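Local coordinates for protein rutinosidase (Aspergillus niger, PDB 6I1A) that hydrolyses glycosidic bonds as a secreted family 5 glycoside hydrolase, acting as a rutinosidase and probably also as an exo-1,3-beta-glucanase, at residues A98-L103 against I175-T180; E119-A124 against M130-D135; T265-Y270 against E326-F331. One frame throughout, in Å; residues are numbered along the deposited sequence. Where two conformers were deposited one is given.

Contact 1 of 3, residues A98-L103 against I175-T180; sequences AAWIDL and INFIQT
The six-membered ring of Trp100 turns its outer edge to one face of Phe177, an offset edge-to-face pair whose centroids lie 5.5 Å apart and whose planes stand at 86°. On the tryptophan, CZ3 and CH2 do the touching. Trp100 CH2 comes to 4.0 Å from Phe177 CG, over the phenyl face, while Trp100 CZ3 reaches Phe177 CB at 3.8 Å, so the indole rim meets the root of the phenylalanine as well as its ring. A face of the indole carries the methyl group of its neighbour Ala99, whose CB sits 3.8 Å above the ring plane toward the rim. Phe177 leaves its helix with CG anti to the backbone N (chi1 -180°), an orientation that presents one ring face to Trp100 CH2. In this TIM barrel the pair joins the loop after strand 90-95 to the outer helix 161-179. Thr95, at the end of that strand, is hydrogen-bonded to Trp100 NE1, which probably helps to set the rotation of the indole from its pyrrole end. Leu117 and Lys118 of helix 113-128 reach the phenyl ring. Where the helix finishes, Asn176 O accepts from both Thr180 N and Thr180 OG1, the hydroxyl at 2.7 Å from Asn176 O, with the two donors arriving from opposite faces of the carbonyl plane.

Contact 2 of 3, residues E119-A124 against M130-D135; sequences EIADYA and MHIIID
Helix 113-128 and strand 131-136 are the second and third elements of a beta-alpha-beta unit that begins with strand 90-95, the crossover on which TIM barrels are built, and Ala124 meets Met130 where the chain turns from that helix into the strand. Met130 N donates to Ala124 O over 3.2 Å in a nearly straight bond, with an N-H...O angle of 167°. The donor stands above the carbonyl plane of Ala124, 47° out of it, and so does not lie on a lone pair. Beside this bond the side chain of Met130 runs extended beyond CG, and its SD passes the methyl group of Ala124, CB to SD 4.1 Å. One step into the strand, Ile132 points at the helix and uses its longer branch. With CG1 anti to its carbonyl carbon and beside the backbone N (chi1 -48°), that branch runs along Ala121: CG1 lies 4.2 Å from Ala121 CB, and the terminal CD1 is equally far from Ala121 CA. Leu91 and Ile93 of strand 90-95 and Tyr187 of strand 187-190 extend the apolar layer, while Ile80 and Ala84 of helix 77-85 pack against Ala124 and Met130 respectively. The small side chain of Ala121 is consistent with the close approach of its CA to that of Ile132, 6.9 Å, and between these two segments the contact is buried apolar packing plus one backbone hydrogen bond.

Contact 3 of 3, residues T265-Y270 against E326-F331; sequences THHYYY and ETWSSF. With EDO (1,2-ethanediol), chain Q.
Two aromatic side chains of one strand, His267 and Tyr269, converge on the same corner of Trp328, and neither makes a full stack with it. The strand is 261-269 of the TIM barrel and the tryptophan belongs to the outer helix 317-331, so the contact is a buried layer between barrel wall and helix. The imidazole of His267 and the six-membered ring of Trp328 are inclined by only 22°, yet their centroids are 5.0 Å apart and the rings are slid so far that they barely overlap. The nearest atoms of the pair are His267 CD2 and Trp328 CH2, 3.5 Å apart, in an oblique approach. In Trp328, CG anti to the carbonyl carbon (chi1 -51°) brings the benzo edge to Tyr269 OH. Tyr269 and Trp328 approach from opposite directions, and the hydroxyl lies in the plane of the indole. The phenol oxygen is hydrogen-bonded to Asp287 of helix 280-290, which probably settles where it sits, and Trp304 of strand 299-308 adds an edge-to-face partner to the indole. On the helix, Thr327 O accepts from both Ser330 N and Phe331 N. A 1,2-ethanediol, probably from the crystallisation liquor, binds at the surface, where Ser330 OG and O1 of the diol share a hydrogen bond of 2.6 Å. At the buried end, Tyr269 OH lies 3.3 Å from Trp328 CH2.

Overall arrangement
All three contacts lie within one TIM barrel, and they sample it at different depths. Contact 1 is at the surface, its centre about 17 Å from the centre of the chain, while contacts 2 and 3 are buried, their centres about 14 Å from it. Contacts 1 and 2 are neighbours, joined where Ile134 CG2 of strand 131-136 lies 3.7 Å from Trp100 CZ2, and helix 161-179 follows that strand in the chain. Contact 3 stands across the chain centre from contact 1, their centres about 30 Å apart. Aliphatic packing with a backbone bond serves the local helix-to-strand turn, whereas aromatic side chains, edge-to-face in contact 1 and slid or oblique in contact 3, bridge the sequence-distant pairs.

Contact 1 of 3, residues A98-L103 against I175-T180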
loop_
_atom_site.group_PDB
_atom_site.type_symbol
_atom_site.label_atom_id
_atom_site.label_comp_id
_atom_site.label_asym_id
_atom_site.label_seq_id
_atom_site.Cartn_x
_atom_site.Cartn_y
_atom_site.Cartn_z
ATOM N N ALA A 98 2.990 32.356 5.108
ATOM C CA ALA A 98 3.640 33.656 5.368
ATOM C C ALA A 98 3.399 34.607 4.210
ATOM O O ALA A 98 3.677 35.826 4.331
ATOM C CB ALA A 98 5.098 33.457 5.648
ATOM N N ALA A 99 2.931 34.155 3.048
ATOM C CA ALA A 99 2.492 35.025 1.958
ATOM C C ALA A 99 1.278 35.850 2.451
ATOM O O ALA A 99 0.986 36.930 1.871
ATOM C CB ALA A 99 2.131 34.209 0.749
ATOM N N TRP A 100 0.520 35.284 3.380
ATOM C CA TRP A 100 -0.850 35.726 3.713
ATOM C C TRP A 100 -0.869 36.452 5.038
ATOM O O TRP A 100 -1.693 37.413 5.191
ATOM C CB TRP A 100 -1.834 34.545 3.656
ATOM C CG TRP A 100 -1.814 33.865 2.320
ATOM C CD1 TRP A 100 -1.150 32.703 2.005
ATOM C CD2 TRP A 100 -2.423 34.320 1.109
ATOM N NE1 TRP A 100 -1.334 32.413 0.701
ATOM C CE2 TRP A 100 -2.107 33.380 0.112
ATOM C CE3 TRP A 100 -3.250 35.401 0.764
ATOM C CZ2 TRP A 100 -2.571 33.525 -1.198
ATOM C CZ3 TRP A 100 -3.682 35.527 -0.526
ATOM C CH2 TRP A 100 -3.347 34.594 -1.501
ATOM N N ILE A 101 -0.099 36.003 6.002
ATOM C CA ILE A 101 -0.042 36.606 7.363
ATOM C C ILE A 101 1.398 36.668 7.791
ATOM O O ILE A 101 2.222 35.835 7.375
ATOM C CB ILE A 101 -0.881 35.844 8.365
ATOM C CG1 ILE A 101 -0.307 34.497 8.765
ATOM C CG2 ILE A 101 -2.346 35.808 7.920
ATOM C CD1 ILE A 101 -1.002 33.890 10.030
ATOM N N ASP A 102 1.729 37.648 8.626
ATOM C CA ASP A 102 3.099 37.832 9.108
ATOM C C ASP A 102 3.103 37.585 10.601
ATOM O O ASP A 102 2.730 38.533 11.386
ATOM C CB ASP A 102 3.552 39.243 8.762
ATOM C CG ASP A 102 4.960 39.518 9.135
ATOM O OD1 ASP A 102 5.531 38.778 9.920
ATOM O OD2 ASP A 102 5.506 40.491 8.537
ATOM N N LEU A 103 3.380 36.383 11.044
ATOM C CA LEU A 103 3.390 36.027 12.482
ATOM C C LEU A 103 4.743 36.334 13.079
ATOM O O LEU A 103 5.786 36.051 12.500
ATOM C CB LEU A 103 3.075 34.540 12.672
ATOM C CG LEU A 103 1.612 34.220 12.389
ATOM C CD1 LEU A 103 1.444 32.705 12.274
ATOM C CD2 LEU A 103 0.738 34.772 13.498
ATOM N N ILE A 175 -9.593 34.182 0.897
ATOM C CA ILE A 175 -10.984 34.500 0.451
ATOM C C ILE A 175 -11.034 35.941 -0.024
ATOM O O ILE A 175 -11.610 36.192 -1.118
ATOM C CB ILE A 175 -11.999 34.268 1.579
ATOM C CG1 ILE A 175 -12.113 32.783 1.954
ATOM C CG2 ILE A 175 -13.362 34.848 1.186
ATOM C CD1 ILE A 175 -12.800 32.515 3.270
ATOM N N ASN A 176 -10.458 36.834 0.731
ATOM C CA ASN A 176 -10.464 38.283 0.339
ATOM C C ASN A 176 -9.723 38.476 -0.988
ATOM O O ASN A 176 -10.175 39.226 -1.859
ATOM C CB ASN A 176 -9.838 39.176 1.410
ATOM C CG ASN A 176 -9.870 40.641 1.053
ATOM O OD1 ASN A 176 -10.981 41.209 1.000
ATOM N ND2 ASN A 176 -8.714 41.224 0.795
ATOM N N PHE A 177 -8.592 37.783 -1.187
ATOM C CA PHE A 177 -7.851 37.872 -2.467
ATOM C C PHE A 177 -8.786 37.447 -3.615
ATOM O O PHE A 177 -8.814 38.113 -4.670
ATOM C CB PHE A 177 -6.633 36.961 -2.358
ATOM C CG PHE A 177 -5.766 36.944 -3.598
ATOM C CD1 PHE A 177 -6.107 36.153 -4.686
ATOM C CD2 PHE A 177 -4.601 37.672 -3.642
ATOM C CE1 PHE A 177 -5.313 36.138 -5.830
ATOM C CE2 PHE A 177 -3.794 37.669 -4.786
ATOM C CZ PHE A 177 -4.148 36.911 -5.858
ATOM N N ILE A 178 -9.483 36.338 -3.449
ATOM C CA ILE A 178 -10.360 35.784 -4.510
ATOM C C ILE A 178 -11.502 36.783 -4.802
ATOM O O ILE A 178 -11.801 37.112 -5.963
ATOM C CB ILE A 178 -10.874 34.395 -4.152
ATOM C CG1 ILE A 178 -9.720 33.371 -4.134
ATOM C CG2 ILE A 178 -11.951 33.995 -5.126
ATOM C CD1 ILE A 178 -10.096 32.038 -3.602
ATOM N N GLN A 179 -12.114 37.283 -3.725
ATOM C CA GLN A 179 -13.305 38.173 -3.887
ATOM C C GLN A 179 -12.912 39.508 -4.498
ATOM O O GLN A 179 -13.778 40.119 -5.187
ATOM C CB GLN A 179 -13.881 38.457 -2.506
ATOM C CG GLN A 179 -14.635 37.290 -1.923
ATOM C CD GLN A 179 -15.862 36.952 -2.739
ATOM O OE1 GLN A 179 -15.821 36.153 -3.643
ATOM N NE2 GLN A 179 -17.014 37.538 -2.389
ATOM N N THR A 180 -11.716 39.995 -4.296
ATOM C CA THR A 180 -11.240 41.301 -4.838
ATOM C C THR A 180 -10.394 41.127 -6.105
ATOM O O THR A 180 -9.779 42.099 -6.589
ATOM C CB THR A 180 -10.473 42.069 -3.784
ATOM O OG1 THR A 180 -9.327 41.373 -3.318
ATOM C CG2 THR A 180 -11.342 42.406 -2.584
#

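Contact 2 of 3, residues E119-A124 against M130-D135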
loop_
_atom_site.group_PDB
_atom_site.type_symbol
_atom_site.label_atom_id
_atom_site.label_comp_id
_atom_site.label_asym_id
_atom_site.label_seq_id
_atom_site.Cartn_x
_atom_site.Cartn_y
_atom_site.Cartn_z
ATOM N N GLU A 119 -0.060 38.941 -10.413
ATOM C CA GLU A 119 0.416 39.276 -11.801
ATOM C C GLU A 119 0.292 38.038 -12.701
ATOM O O GLU A 119 -0.267 38.114 -13.836
ATOM C CB GLU A 119 1.856 39.765 -11.785
ATOM C CG GLU A 119 2.209 40.296 -13.155
ATOM C CD GLU A 119 3.657 40.239 -13.590
ATOM O OE1 GLU A 119 4.170 39.104 -13.792
ATOM O OE2 GLU A 119 4.235 41.340 -13.811
ATOM N N ILE A 120 0.741 36.890 -12.175
ATOM C CA ILE A 120 0.716 35.662 -13.009
ATOM C C ILE A 120 -0.706 35.151 -13.171
ATOM O O ILE A 120 -1.110 34.715 -14.265
ATOM C CB ILE A 120 1.638 34.594 -12.363
ATOM C CG1 ILE A 120 3.106 35.058 -12.443
ATOM C CG2 ILE A 120 1.375 33.218 -12.986
ATOM C CD1 ILE A 120 3.658 35.374 -13.820
ATOM N N ALA A 121 -1.508 35.077 -12.096
ATOM C CA ALA A 121 -2.883 34.571 -12.177
ATOM C C ALA A 121 -3.703 35.449 -13.127
ATOM O O ALA A 121 -4.463 34.909 -13.972
ATOM C CB ALA A 121 -3.481 34.518 -10.768
ATOM N N ASP A 122 -3.595 36.772 -12.965
ATOM C CA ASP A 122 -4.397 37.692 -13.821
ATOM C C ASP A 122 -4.005 37.469 -15.294
ATOM O O ASP A 122 -4.926 37.456 -16.128
ATOM C CB ASP A 122 -4.144 39.141 -13.477
ATOM C CG ASP A 122 -4.804 39.633 -12.192
ATOM O OD1 ASP A 122 -5.409 38.808 -11.516
ATOM O OD2 ASP A 122 -4.536 40.772 -11.804
ATOM N N TYR A 123 -2.722 37.276 -15.569
ATOM C CA TYR A 123 -2.258 37.080 -16.967
ATOM C C TYR A 123 -2.855 35.790 -17.506
ATOM O O TYR A 123 -3.376 35.691 -18.648
ATOM C CB TYR A 123 -0.740 37.079 -17.039
ATOM C CG TYR A 123 -0.262 36.858 -18.452
ATOM C CD1 TYR A 123 -0.323 37.877 -19.389
ATOM C CD2 TYR A 123 0.200 35.622 -18.885
ATOM C CE1 TYR A 123 0.071 37.664 -20.717
ATOM C CE2 TYR A 123 0.634 35.402 -20.177
ATOM C CZ TYR A 123 0.532 36.424 -21.108
ATOM O OH TYR A 123 0.973 36.243 -22.400
ATOM N N ALA A 124 -2.767 34.715 -16.718
ATOM C CA ALA A 124 -3.288 33.396 -17.107
ATOM C C ALA A 124 -4.798 33.417 -17.342
ATOM O O ALA A 124 -5.313 32.763 -18.265
ATOM C CB ALA A 124 -2.872 32.367 -16.076
ATOM N N MET A 130 -7.415 30.322 -17.848
ATOM C CA MET A 130 -6.990 29.205 -16.958
ATOM C C MET A 130 -7.756 29.289 -15.620
ATOM O O MET A 130 -8.103 30.423 -15.188
ATOM C CB MET A 130 -5.498 29.228 -16.680
ATOM C CG MET A 130 -4.661 28.990 -17.958
ATOM S SD MET A 130 -3.000 28.557 -17.532
ATOM C CE MET A 130 -2.234 28.582 -19.170
ATOM N N HIS A 131 -7.936 28.134 -14.983
ATOM C CA HIS A 131 -8.472 28.056 -13.583
ATOM C C HIS A 131 -7.295 28.036 -12.622
ATOM O O HIS A 131 -6.285 27.400 -12.978
ATOM C CB HIS A 131 -9.396 26.854 -13.411
ATOM C CG HIS A 131 -10.221 26.886 -12.149
ATOM N ND1 HIS A 131 -11.286 27.738 -11.986
ATOM C CD2 HIS A 131 -10.026 26.263 -10.941
ATOM C CE1 HIS A 131 -11.780 27.566 -10.763
ATOM N NE2 HIS A 131 -11.030 26.716 -10.110
ATOM N N ILE A 132 -7.398 28.708 -11.495
ATOM C CA ILE A 132 -6.323 28.876 -10.525
ATOM C C ILE A 132 -6.708 28.157 -9.242
ATOM O O ILE A 132 -7.727 28.539 -8.634
ATOM C CB ILE A 132 -6.005 30.347 -10.262
ATOM C CG1 ILE A 132 -5.838 31.172 -11.551
ATOM C CG2 ILE A 132 -4.822 30.471 -9.367
ATOM C CD1 ILE A 132 -4.607 30.789 -12.390
ATOM N N ILE A 133 -5.874 27.254 -8.772
ATOM C CA ILE A 133 -6.007 26.678 -7.414
ATOM C C ILE A 133 -5.005 27.352 -6.486
ATOM O O ILE A 133 -3.798 27.259 -6.743
ATOM C CB ILE A 133 -5.781 25.180 -7.383
ATOM C CG1 ILE A 133 -6.775 24.450 -8.287
ATOM C CG2 ILE A 133 -5.785 24.602 -5.960
ATOM C CD1 ILE A 133 -6.315 23.059 -8.679
ATOM N N ILE A 134 -5.458 28.088 -5.460
ATOM C CA ILE A 134 -4.567 28.706 -4.484
ATOM C C ILE A 134 -4.425 27.734 -3.302
ATOM O O ILE A 134 -5.446 27.410 -2.647
ATOM C CB ILE A 134 -5.022 30.104 -4.017
ATOM C CG1 ILE A 134 -5.144 31.073 -5.192
ATOM C CG2 ILE A 134 -4.073 30.600 -2.938
ATOM C CD1 ILE A 134 -5.772 32.398 -4.793
ATOM N N ASP A 135 -3.224 27.213 -3.085
ATOM C CA ASP A 135 -2.952 26.218 -2.048
ATOM C C ASP A 135 -2.137 26.848 -0.926
ATOM O O ASP A 135 -1.025 27.360 -1.171
ATOM C CB ASP A 135 -2.214 25.068 -2.750
ATOM C CG ASP A 135 -1.363 24.205 -1.856
ATOM O OD1 ASP A 135 -1.689 23.931 -0.690
ATOM O OD2 ASP A 135 -0.344 23.704 -2.432
#

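Contact 3 of 3, residues T265-Y270 against E326-F331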
loop_
_atom_site.group_PDB
_atom_site.type_symbol
_atom_site.label_atom_id
_atom_site.label_comp_id
_atom_site.label_asym_id
_atom_site.label_seq_id
_atom_site.Cartn_x
_atom_site.Cartn_y
_atom_site.Cartn_z
ATOM N N THR A 265 -6.095 14.452 -4.734
ATOM C CA THR A 265 -5.262 13.282 -4.477
ATOM C C THR A 265 -3.857 13.463 -5.033
ATOM O O THR A 265 -3.700 14.126 -6.062
ATOM C CB THR A 265 -5.893 12.007 -5.035
ATOM O OG1 THR A 265 -6.143 12.226 -6.432
ATOM C CG2 THR A 265 -7.155 11.628 -4.285
ATOM N N HIS A 266 -2.876 12.972 -4.300
ATOM C CA HIS A 266 -1.463 13.103 -4.728
ATOM C C HIS A 266 -0.928 11.701 -4.956
ATOM O O HIS A 266 -0.970 10.887 -4.039
ATOM C CB HIS A 266 -0.619 13.797 -3.648
ATOM C CG HIS A 266 -0.960 15.222 -3.460
ATOM N ND1 HIS A 266 -0.281 16.033 -2.547
ATOM C CD2 HIS A 266 -1.872 16.005 -4.060
ATOM C CE1 HIS A 266 -0.802 17.259 -2.597
ATOM N NE2 HIS A 266 -1.808 17.283 -3.507
ATOM N N HIS A 267 -0.466 11.403 -6.160
ATOM C CA HIS A 267 0.010 10.041 -6.512
ATOM C C HIS A 267 1.437 10.095 -7.031
ATOM O O HIS A 267 1.663 10.677 -8.114
ATOM C CB HIS A 267 -0.918 9.419 -7.596
ATOM C CG HIS A 267 -2.316 9.207 -7.131
ATOM N ND1 HIS A 267 -2.621 8.577 -5.954
ATOM C CD2 HIS A 267 -3.481 9.587 -7.715
ATOM C CE1 HIS A 267 -3.961 8.538 -5.853
ATOM N NE2 HIS A 267 -4.516 9.166 -6.900
ATOM N N TYR A 268 2.334 9.475 -6.295
ATOM C CA TYR A 268 3.757 9.401 -6.634
ATOM C C TYR A 268 4.237 7.976 -6.591
ATOM O O TYR A 268 3.618 7.084 -6.001
ATOM C CB TYR A 268 4.556 10.284 -5.661
ATOM C CG TYR A 268 4.367 11.764 -5.852
ATOM C CD1 TYR A 268 4.923 12.400 -6.943
ATOM C CD2 TYR A 268 3.620 12.532 -4.960
ATOM C CE1 TYR A 268 4.845 13.770 -7.120
ATOM C CE2 TYR A 268 3.562 13.907 -5.119
ATOM C CZ TYR A 268 4.155 14.513 -6.195
ATOM O OH TYR A 268 4.159 15.906 -6.286
ATOM N N TYR A 269 5.362 7.765 -7.252
ATOM C CA TYR A 269 5.895 6.398 -7.539
ATOM C C TYR A 269 7.376 6.259 -7.255
ATOM O O TYR A 269 7.918 5.195 -7.554
ATOM C CB TYR A 269 5.583 6.033 -8.983
ATOM C CG TYR A 269 4.131 6.225 -9.292
ATOM C CD1 TYR A 269 3.144 5.310 -8.937
ATOM C CD2 TYR A 269 3.716 7.366 -9.950
ATOM C CE1 TYR A 269 1.799 5.561 -9.136
ATOM C CE2 TYR A 269 2.380 7.639 -10.157
ATOM C CZ TYR A 269 1.403 6.747 -9.745
ATOM O OH TYR A 269 0.076 6.985 -9.910
ATOM N N TYR A 270 8.030 7.279 -6.714
ATOM C CA TYR A 270 9.508 7.391 -6.744
ATOM C C TYR A 270 10.147 6.709 -5.541
ATOM O O TYR A 270 11.398 6.575 -5.520
ATOM C CB TYR A 270 9.961 8.859 -6.838
ATOM C CG TYR A 270 9.514 9.737 -5.696
ATOM C CD1 TYR A 270 10.182 9.779 -4.483
ATOM C CD2 TYR A 270 8.402 10.547 -5.804
ATOM C CE1 TYR A 270 9.710 10.541 -3.417
ATOM C CE2 TYR A 270 7.936 11.345 -4.762
ATOM C CZ TYR A 270 8.614 11.363 -3.569
ATOM O OH TYR A 270 8.159 12.181 -2.517
ATOM N N GLU A 326 -4.082 10.692 -19.456
ATOM C CA GLU A 326 -5.300 10.033 -19.963
ATOM C C GLU A 326 -6.069 9.344 -18.825
ATOM O O GLU A 326 -7.321 9.388 -18.772
ATOM C CB GLU A 326 -4.992 8.992 -21.058
ATOM C CG GLU A 326 -4.621 9.590 -22.401
ATOM C CD GLU A 326 -4.134 8.564 -23.405
ATOM O OE1 GLU A 326 -3.426 9.015 -24.348
ATOM O OE2 GLU A 326 -4.324 7.301 -23.134
ATOM N N THR A 327 -5.338 8.730 -17.893
ATOM C CA THR A 327 -5.947 7.982 -16.783
ATOM C C THR A 327 -6.618 8.974 -15.834
ATOM O O THR A 327 -7.758 8.756 -15.457
ATOM C CB THR A 327 -4.901 7.133 -16.099
ATOM O OG1 THR A 327 -4.272 6.225 -17.018
ATOM C CG2 THR A 327 -5.528 6.317 -14.983
ATOM N N TRP A 328 -5.902 9.985 -15.414
ATOM C CA TRP A 328 -6.494 10.907 -14.426
ATOM C C TRP A 328 -7.697 11.633 -14.998
ATOM O O TRP A 328 -8.613 12.020 -14.207
ATOM C CB TRP A 328 -5.487 11.912 -13.910
ATOM C CG TRP A 328 -4.182 11.378 -13.407
ATOM C CD1 TRP A 328 -2.940 11.838 -13.735
ATOM C CD2 TRP A 328 -3.938 10.228 -12.567
ATOM N NE1 TRP A 328 -1.980 11.139 -13.113
ATOM C CE2 TRP A 328 -2.536 10.135 -12.361
ATOM C CE3 TRP A 328 -4.740 9.325 -11.884
ATOM C CZ2 TRP A 328 -1.931 9.182 -11.532
ATOM C CZ3 TRP A 328 -4.144 8.366 -11.079
ATOM C CH2 TRP A 328 -2.766 8.281 -10.900
ATOM N N SER A 329 -7.741 11.923 -16.317
ATOM C CA SER A 329 -8.892 12.679 -16.857
ATOM C C SER A 329 -10.089 11.760 -17.171
ATOM O O SER A 329 -11.184 12.334 -17.440
ATOM C CB SER A 329 -8.457 13.532 -18.006
ATOM O OG SER A 329 -7.979 12.710 -19.028
ATOM N N SER A 330 -9.893 10.478 -17.152
ATOM C CA SER A 330 -10.968 9.478 -17.395
ATOM C C SER A 330 -11.645 9.087 -16.095
ATOM O O SER A 330 -12.882 9.149 -16.022
ATOM C CB SER A 330 -10.493 8.309 -18.137
ATOM O OG SER A 330 -11.626 7.536 -18.508
ATOM N N PHE A 331 -10.864 8.796 -15.073
ATOM C CA PHE A 331 -11.413 8.297 -13.794
ATOM C C PHE A 331 -11.562 9.425 -12.773
ATOM O O PHE A 331 -12.137 9.129 -11.662
ATOM C CB PHE A 331 -10.548 7.190 -13.239
ATOM C CG PHE A 331 -10.546 5.989 -14.145
ATOM C CD1 PHE A 331 -11.696 5.255 -14.329
ATOM C CD2 PHE A 331 -9.391 5.599 -14.782
ATOM C CE1 PHE A 331 -11.695 4.189 -15.220
ATOM C CE2 PHE A 331 -9.400 4.521 -15.645
ATOM C CZ PHE A 331 -10.542 3.813 -15.827
HETATM C C1 EDO Q . -9.188 5.232 -19.603
HETATM O O1 EDO Q . -10.190 6.054 -20.155
HETATM C C2 EDO Q . -7.840 5.817 -19.558
HETATM O O2 EDO Q . -7.304 5.909 -20.878
#